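Local coordinates for protein receptor-type adenylate cyclase GRESAG 4.1 (Trypanosoma brucei, PDB 1FX2) that converts ATP to cyclic AMP and diphosphate with magnesium, through this class III cyclase catalytic domain, and may also act as a receptor, at residues A[24-27]-A[28-32]; A[32-35]-A[36-40]; A[46-49]-A[50-54]; A[118-122]-A[123-127]. One frame throughout, in Å; residues are numbered along the deposited sequence. Where two conformers were deposited one is given.

Interaction 1. Residues A[24-27]-A[28-32]; sequences TALW and AAHPD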
# COMPACT_ATOMS: atom_id res chain seq x y z
N THR A 24 4.95 -29.49 1.00
CA THR A 24 4.99 -30.73 0.24
C THR A 24 6.38 -31.19 0.07
O THR A 24 6.77 -32.34 0.29
CB THR A 24 4.37 -30.68 -1.25
OG1 THR A 24 3.04 -31.13 -1.16
CG2 THR A 24 5.04 -31.66 -2.30
N ALA A 25 7.26 -30.31 -0.43
CA ALA A 25 8.59 -30.74 -0.68
C ALA A 25 9.39 -31.08 0.52
O ALA A 25 10.23 -31.99 0.54
CB ALA A 25 9.31 -29.65 -1.49
N LEU A 26 9.15 -30.35 1.60
CA LEU A 26 9.82 -30.68 2.84
C LEU A 26 9.39 -32.05 3.45
O LEU A 26 10.23 -32.79 4.01
CB LEU A 26 9.59 -29.57 3.92
CG LEU A 26 10.27 -28.22 3.58
CD1 LEU A 26 9.89 -27.23 4.70
CD2 LEU A 26 11.84 -28.37 3.56
N TRP A 27 8.09 -32.33 3.40
CA TRP A 27 7.63 -33.67 3.90
C TRP A 27 8.21 -34.73 2.98
O TRP A 27 8.53 -35.80 3.51
CB TRP A 27 6.11 -33.74 3.77
CG TRP A 27 5.42 -33.17 5.02
CD1 TRP A 27 4.90 -31.87 5.17
CD2 TRP A 27 5.20 -33.86 6.27
NE1 TRP A 27 4.38 -31.75 6.49
CE2 TRP A 27 4.56 -32.94 7.16
CE3 TRP A 27 5.46 -35.19 6.72
CZ2 TRP A 27 4.16 -33.28 8.47
CZ3 TRP A 27 5.08 -35.54 8.00
CH2 TRP A 27 4.42 -34.59 8.88
N ALA A 28 8.36 -34.47 1.69
CA ALA A 28 8.92 -35.54 0.82
C ALA A 28 10.36 -35.79 1.13
O ALA A 28 10.84 -36.97 1.15
CB ALA A 28 8.78 -35.20 -0.65
N ALA A 29 11.14 -34.75 1.38
CA ALA A 29 12.56 -34.88 1.67
C ALA A 29 12.90 -35.28 3.08
O ALA A 29 13.88 -36.00 3.30
CB ALA A 29 13.28 -33.52 1.38
N HIS A 30 12.06 -34.91 4.05
CA HIS A 30 12.36 -35.10 5.46
C HIS A 30 11.18 -35.68 6.22
O HIS A 30 10.71 -35.16 7.22
CB HIS A 30 12.68 -33.73 6.07
CG HIS A 30 13.76 -32.99 5.33
ND1 HIS A 30 15.03 -33.52 5.12
CD2 HIS A 30 13.73 -31.80 4.68
CE1 HIS A 30 15.73 -32.67 4.38
NE2 HIS A 30 14.97 -31.62 4.10
N PRO A 31 10.74 -36.86 5.80
CA PRO A 31 9.57 -37.46 6.50
C PRO A 31 9.82 -37.86 7.96
O PRO A 31 8.87 -37.93 8.75
CB PRO A 31 9.27 -38.73 5.65
CG PRO A 31 10.65 -39.08 5.17
CD PRO A 31 11.23 -37.74 4.70
N ASP A 32 11.06 -38.04 8.36
CA ASP A 32 11.40 -38.37 9.72
C ASP A 32 11.68 -37.12 10.59
O ASP A 32 11.76 -37.20 11.80
CB ASP A 32 12.65 -39.25 9.71
CG ASP A 32 12.36 -40.68 9.22
OD1 ASP A 32 11.18 -41.11 9.18
OD2 ASP A 32 13.34 -41.37 8.90
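Three backbone hydrogen bonds tie the last turn of helix 23-29 together. Ala28 N to Thr24 O and Ala29 N to Ala25 O are both 3.0 Å long. His30 N to Leu26 O measures 2.8 Å and is the most bent of the three, with an N-H...O angle of 140°. Each spans four residues, as in an alpha-helix, and the third coincides with the point where the chain leaves helical angles, at His30. Pro31 follows and has no N-H to give, so the carbonyl of Trp27 meets its ring instead, with CD 3.5 Å from Trp27 O. This is a helix C-terminus followed by a proline, and it turns the chain toward helix 34-51 in the cyclase catalytic domain. Trp27 itself packs on Met34, Pro35 and Val38 of that helix, its side chain about 5 Å from that of Asp62, a predicted magnesium ligand.

Apolar contact between side chains is slight. Leu26 CD2 lies 4.1 Å from His30 CD2, and the two side chains cross obliquely. The imidazole has the methyl of its neighbour Ala29 over the centre of one face, CB 3.7 Å above the plane. His30 CB lies 3.3 Å from Leu26 O. With CG anti to its carbonyl carbon (chi1 -54°), the ring reaches past that oxygen.

His30 NE2 is hydrogen-bonded to Ser98 OG, and Leu26 packs on Leu95, Ser98 and Tyr99 of helix 94-109.

Interaction 2. Residues A[32-35]-A[36-40]; sequences DLMP and DAVAA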
# COMPACT_ATOMS: atom_id res chain seq x y z
N ASP A 32 11.06 -38.04 8.36
CA ASP A 32 11.40 -38.37 9.72
C ASP A 32 11.68 -37.12 10.59
O ASP A 32 11.76 -37.20 11.80
CB ASP A 32 12.65 -39.25 9.71
CG ASP A 32 12.36 -40.68 9.22
OD1 ASP A 32 11.18 -41.11 9.18
OD2 ASP A 32 13.34 -41.37 8.90
N LEU A 33 11.66 -35.95 9.99
CA LEU A 33 11.89 -34.70 10.78
C LEU A 33 10.61 -33.88 10.82
O LEU A 33 10.37 -33.20 11.79
CB LEU A 33 12.97 -33.79 10.12
CG LEU A 33 14.35 -34.32 9.79
CD1 LEU A 33 15.12 -33.21 9.01
CD2 LEU A 33 14.98 -34.64 11.14
N MET A 34 9.77 -33.95 9.78
CA MET A 34 8.63 -33.03 9.74
C MET A 34 7.59 -33.23 10.87
O MET A 34 7.02 -32.26 11.37
CB MET A 34 8.01 -33.00 8.31
CG MET A 34 8.84 -32.28 7.28
SD MET A 34 9.12 -30.52 7.69
CE MET A 34 7.55 -29.83 7.17
N PRO A 35 7.25 -34.47 11.24
CA PRO A 35 6.29 -34.54 12.33
C PRO A 35 6.67 -33.76 13.56
O PRO A 35 5.88 -33.00 14.11
CB PRO A 35 6.17 -36.06 12.61
CG PRO A 35 6.45 -36.68 11.24
CD PRO A 35 7.58 -35.80 10.64
N ASP A 36 7.93 -33.90 13.99
CA ASP A 36 8.35 -33.18 15.19
C ASP A 36 8.50 -31.65 14.89
O ASP A 36 8.14 -30.87 15.77
CB ASP A 36 9.71 -33.68 15.60
CG ASP A 36 9.69 -35.05 16.26
OD1 ASP A 36 8.65 -35.56 16.63
OD2 ASP A 36 10.80 -35.59 16.46
N ALA A 37 8.93 -31.31 13.67
CA ALA A 37 9.11 -29.87 13.41
C ALA A 37 7.78 -29.20 13.36
O ALA A 37 7.62 -28.12 13.91
CB ALA A 37 9.86 -29.63 12.11
N VAL A 38 6.79 -29.85 12.72
CA VAL A 38 5.50 -29.20 12.60
C VAL A 38 4.82 -29.18 13.97
O VAL A 38 4.18 -28.23 14.29
CB VAL A 38 4.58 -29.80 11.49
CG1 VAL A 38 3.28 -29.00 11.35
CG2 VAL A 38 5.35 -29.74 10.11
N ALA A 39 4.96 -30.25 14.77
CA ALA A 39 4.40 -30.20 16.11
C ALA A 39 5.00 -29.04 16.92
O ALA A 39 4.24 -28.35 17.60
CB ALA A 39 4.65 -31.55 16.82
N ALA A 40 6.30 -28.76 16.74
CA ALA A 40 6.89 -27.64 17.49
C ALA A 40 6.30 -26.31 16.97
O ALA A 40 6.08 -25.38 17.75
CB ALA A 40 8.42 -27.65 17.40
O HOH W 1 9.70 -36.14 13.31
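Bends at chi2 (-60°) and chi3 (-79°) curl the side chain of Met34 and bring its terminal methyl to Val38, one helical turn on. Val38 answers with CG2 set anti to its carbonyl carbon, the branch that faces back along the helix. Met34 CE and Val38 CG2 thus meet at 3.7 Å. The same CG2 also lies 3.3 Å from Met34 O, so one methyl touches both the backbone and the side chain of Met34.

The carbonyl of Met34 accepts from Val38 N at 2.8 Å, nearly straight at 169°. Ala37 N to Leu33 O and Ala39 N to Pro35 O, each 3.0 Å, continue the pattern on either side in sequence. Asp36 N is served by a water at 2.9 Å, which donates in turn to Asp32 O at 2.8 Å; the water joins Asp36 N, in the first turn, to the carbonyl of Asp32 in the preceding loop.

Met34 also packs on Leu26, Leu95 and Leu132, while Val38 touches Trp27 and lies about 4 Å, side chain to side chain, from Asp62, a predicted magnesium ligand. This is the N-terminal first turn of helix 34-51, with a proline in it and a water linking it to the loop before, beside the probable metal site of the cyclase domain.

Interaction 3. Residues A[46-49]-A[50-54]; sequences RSLI and GRYKC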
# COMPACT_ATOMS: atom_id res chain seq x y z
N ARG A 46 0.53 -21.66 18.97
CA ARG A 46 -0.52 -21.66 19.96
C ARG A 46 -0.12 -20.93 21.19
O ARG A 46 -1.00 -20.23 21.78
CB ARG A 46 -1.00 -23.06 20.21
CG ARG A 46 -1.77 -23.60 19.05
CD ARG A 46 -2.18 -25.06 19.18
NE ARG A 46 -3.08 -25.41 18.15
CZ ARG A 46 -3.19 -26.59 17.60
NH1 ARG A 46 -2.36 -27.61 17.97
NH2 ARG A 46 -4.23 -26.81 16.89
N SER A 47 1.15 -20.97 21.57
CA SER A 47 1.61 -20.18 22.70
C SER A 47 1.38 -18.69 22.44
O SER A 47 0.98 -17.91 23.36
CB SER A 47 3.08 -20.43 22.93
OG SER A 47 3.54 -19.65 23.97
N LEU A 48 1.69 -18.26 21.21
CA LEU A 48 1.48 -16.87 20.84
C LEU A 48 -0.00 -16.50 20.77
O LEU A 48 -0.34 -15.31 21.10
CB LEU A 48 2.19 -16.60 19.48
CG LEU A 48 3.69 -16.77 19.62
CD1 LEU A 48 4.31 -16.55 18.23
CD2 LEU A 48 4.31 -15.78 20.65
N ILE A 49 -0.85 -17.39 20.25
CA ILE A 49 -2.29 -17.11 20.18
C ILE A 49 -2.78 -16.80 21.61
O ILE A 49 -3.44 -15.81 21.84
CB ILE A 49 -3.05 -18.29 19.58
CG1 ILE A 49 -2.77 -18.37 18.06
CG2 ILE A 49 -4.63 -18.14 19.74
CD1 ILE A 49 -3.30 -19.63 17.46
N GLY A 50 -2.29 -17.56 22.57
CA GLY A 50 -2.72 -17.27 23.96
C GLY A 50 -2.10 -16.01 24.52
O GLY A 50 -2.82 -15.18 25.11
N ARG A 51 -0.82 -15.75 24.27
CA ARG A 51 -0.13 -14.60 24.76
C ARG A 51 -0.80 -13.28 24.30
O ARG A 51 -0.81 -12.25 25.00
CB ARG A 51 1.31 -14.59 24.28
CG ARG A 51 1.96 -13.25 24.51
CD ARG A 51 3.23 -13.38 25.26
NE ARG A 51 4.11 -14.23 24.50
CZ ARG A 51 5.34 -14.54 24.87
NH1 ARG A 51 5.83 -14.06 26.02
NH2 ARG A 51 6.10 -15.29 24.08
N TYR A 52 -1.18 -13.28 23.03
CA TYR A 52 -1.79 -12.09 22.42
C TYR A 52 -3.32 -12.10 22.45
O TYR A 52 -3.96 -11.24 21.78
CB TYR A 52 -1.21 -11.83 20.99
CG TYR A 52 0.21 -11.49 21.10
CD1 TYR A 52 1.24 -12.42 20.85
CD2 TYR A 52 0.56 -10.24 21.54
CE1 TYR A 52 2.55 -12.07 21.02
CE2 TYR A 52 1.85 -9.88 21.74
CZ TYR A 52 2.86 -10.81 21.46
OH TYR A 52 4.19 -10.50 21.60
N LYS A 53 -3.92 -13.05 23.20
CA LYS A 53 -5.40 -13.07 23.40
C LYS A 53 -6.19 -13.14 22.13
O LYS A 53 -7.24 -12.51 21.97
CB LYS A 53 -5.86 -11.85 24.25
CG LYS A 53 -5.10 -11.86 25.60
CD LYS A 53 -5.51 -10.68 26.48
CE LYS A 53 -4.93 -10.84 27.90
NZ LYS A 53 -3.75 -9.96 28.10
N CYS A 54 -5.59 -13.83 21.14
CA CYS A 54 -6.27 -14.07 19.86
C CYS A 54 -7.07 -15.37 19.91
O CYS A 54 -7.08 -16.06 21.00
CB CYS A 54 -5.19 -14.10 18.72
SG CYS A 54 -4.40 -12.54 18.39
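A Schellman motif ends helix 34-51, and its evidence is a pair of backbone bonds around Lys53. Cys54 N reaches back five residues to Ile49 O at 3.0 Å, and Lys53 N binds Gly50 O at 3.1 Å. Lys53 is the C-prime residue, with the positive phi of 57° that lets the chain turn away. Before this closure the regular four-residue pattern persists, ending with Tyr52 N to Leu48 O at 2.9 Å and 161°.

Leu48 and Tyr52 run alongside each other in the same direction: CD2 of the leucine is 4.1 Å from CE1 of the ring. Leu48 O sits level with the ring, at its rim, 3.3 Å from Tyr52 CD1. Arg51 CG covers part of one ring face, 3.7 Å above the plane and displaced from the ring centre. CG stands anti to the backbone N of Arg51 (chi1 167°), and the chain then bends at chi2 and chi3, which carries the guanidinium back beside Leu48; CD2 meets its edge in plane, 3.9 Å from NH2. Ile49 CG2 touches the Cys54 backbone, 3.5 Å from its O.

Leu48 and Tyr52 both touch Glu80 of helix 71-87, Leu48 also Cys84 and Tyr52 also Gln76. Ile49 and Cys54 both rest on Ile66 of strand 63-68, and Arg46 forms a salt bridge with Glu56 of strand 55-60, the outermost strand at this end of the sheet.

Interaction 4. Residues A[118-122]-A[123-127]; sequences AHMDP and EVYSR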
# COMPACT_ATOMS: atom_id res chain seq x y z
N ALA A 118 20.53 -18.26 -0.33
CA ALA A 118 21.38 -19.43 -0.51
C ALA A 118 22.83 -19.17 -0.51
O ALA A 118 23.59 -20.13 -0.18
CB ALA A 118 21.00 -20.11 -1.88
N HIS A 119 23.20 -17.94 -0.82
CA HIS A 119 24.67 -17.72 -0.91
C HIS A 119 25.18 -16.86 0.25
O HIS A 119 26.30 -16.35 0.20
CB HIS A 119 25.05 -17.12 -2.27
CG HIS A 119 24.60 -17.93 -3.47
ND1 HIS A 119 24.71 -19.29 -3.56
CD2 HIS A 119 23.97 -17.50 -4.58
CE1 HIS A 119 24.17 -19.68 -4.71
NE2 HIS A 119 23.72 -18.61 -5.34
N MET A 120 24.36 -16.65 1.26
CA MET A 120 24.83 -15.92 2.43
C MET A 120 25.87 -16.71 3.25
O MET A 120 25.64 -17.87 3.59
CB MET A 120 23.60 -15.66 3.39
CG MET A 120 22.69 -14.55 2.98
SD MET A 120 21.25 -14.49 3.99
CE MET A 120 20.59 -12.99 3.53
N ASP A 121 26.96 -16.01 3.63
CA ASP A 121 27.91 -16.60 4.57
C ASP A 121 27.13 -17.12 5.78
O ASP A 121 26.17 -16.49 6.20
CB ASP A 121 28.89 -15.50 5.00
CG ASP A 121 29.92 -16.02 5.90
OD1 ASP A 121 31.03 -16.43 5.46
OD2 ASP A 121 29.69 -15.98 7.14
N PRO A 122 27.51 -18.25 6.36
CA PRO A 122 26.78 -18.80 7.50
C PRO A 122 26.60 -17.85 8.64
O PRO A 122 25.52 -17.91 9.26
CB PRO A 122 27.65 -20.01 7.94
CG PRO A 122 28.23 -20.46 6.64
CD PRO A 122 28.59 -19.16 5.91
N GLU A 123 27.55 -16.93 8.88
CA GLU A 123 27.36 -16.00 10.02
C GLU A 123 26.23 -15.01 9.70
O GLU A 123 25.34 -14.74 10.57
CB GLU A 123 28.68 -15.23 10.28
CG GLU A 123 29.71 -16.29 10.74
CD GLU A 123 30.04 -16.26 12.23
OE1 GLU A 123 31.10 -16.85 12.61
OE2 GLU A 123 29.26 -15.68 13.03
N VAL A 124 26.11 -14.59 8.46
CA VAL A 124 25.03 -13.68 8.06
C VAL A 124 23.74 -14.48 8.06
O VAL A 124 22.70 -14.00 8.58
CB VAL A 124 25.30 -13.20 6.58
CG1 VAL A 124 24.14 -12.38 6.01
CG2 VAL A 124 26.57 -12.30 6.61
N TYR A 125 23.73 -15.64 7.40
CA TYR A 125 22.49 -16.43 7.29
C TYR A 125 21.90 -16.76 8.65
O TYR A 125 20.67 -16.58 8.82
CB TYR A 125 22.86 -17.75 6.56
CG TYR A 125 21.63 -18.64 6.32
CD1 TYR A 125 20.89 -18.52 5.16
CD2 TYR A 125 21.24 -19.55 7.27
CE1 TYR A 125 19.75 -19.33 4.92
CE2 TYR A 125 20.06 -20.34 7.07
CZ TYR A 125 19.36 -20.20 5.87
OH TYR A 125 18.22 -20.94 5.63
N SER A 126 22.68 -17.26 9.59
CA SER A 126 22.07 -17.67 10.88
C SER A 126 21.45 -16.54 11.67
O SER A 126 20.56 -16.80 12.47
CB SER A 126 23.12 -18.41 11.72
OG SER A 126 24.20 -17.58 12.07
N ARG A 127 21.84 -15.28 11.43
CA ARG A 127 21.23 -14.19 12.19
C ARG A 127 19.92 -13.84 11.60
O ARG A 127 19.14 -13.11 12.22
CB ARG A 127 22.07 -12.89 12.09
CG ARG A 127 23.36 -12.96 12.82
CD ARG A 127 24.20 -11.67 12.41
NE ARG A 127 25.60 -11.95 12.63
CZ ARG A 127 26.60 -11.79 11.77
NH1 ARG A 127 26.46 -11.32 10.52
NH2 ARG A 127 27.76 -12.22 12.17
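The ring of Tyr125 is approached obliquely by the sulfur of Met120, whose SD lies 5.4 Å from the ring centroid and 67° off the ring normal: a Met-aromatic contact by its geometry. Arg100 makes a cation-pi contact with the same ring, and the ring of Trp129 meets it too. The Arg127 guanidinium has Glu123 O over the centre of one face, 3.3 Å above the plane. The side chains of Asp121 and Glu123 run alongside each other, their carboxylate planes nearly parallel.

Met120, extended beyond CG, lays its chain along the first helical turn. Its CB is 3.9 Å from Tyr125 CB, and its CG is 4.0 Å from Val124 CG1, where the two side chains cross at about a right angle.

Asp121 is the N-cap of helix 122-128. With CG anti to its backbone N, OD2 accepts from Glu123 N at 2.9 Å; the donor comes on the anti side, 33° out of the carboxylate plane. The backbone carbonyl of Asp121 accepts from Tyr125 N at 2.8 Å in an almost straight bond of 176°, and Pro122 O takes Ser126 N at 2.9 Å.

Tyr125 OH is held by Asp96 and Arg133, and the two hydrogen bonds anchor the ring at its hydroxyl. Chemically, the Asp121 carboxylate satisfies the N-H of Glu123, which lacks a carbonyl partner within the helix, and its negative charge at this helix end would probably be stabilised by the helix dipole.

Overall arrangement
Along the chain the contacts run in order from interaction 1 to interaction 4, all within the catalytic domain. Interactions 1 and 2 share Asp32 and have centres about 10 Å apart; they touch through Trp27, whose CD2 is 3.6 Å from Met34 CB. Interactions 2 and 3 mark the beginning and end of helix 34-51, their centres about 21 Å apart, so that helix spans from near the predicted magnesium ligand Asp62 to the edge of the seven-stranded sheet. Interaction 4 stands apart, its centre about 23 Å or more from the others, although helix 94-109 borders interactions 1, 2 and 4. The contacts thus form ends of helices 23-29, 34-51 and 122-128, interactions 1 and 2 beside the predicted metal site.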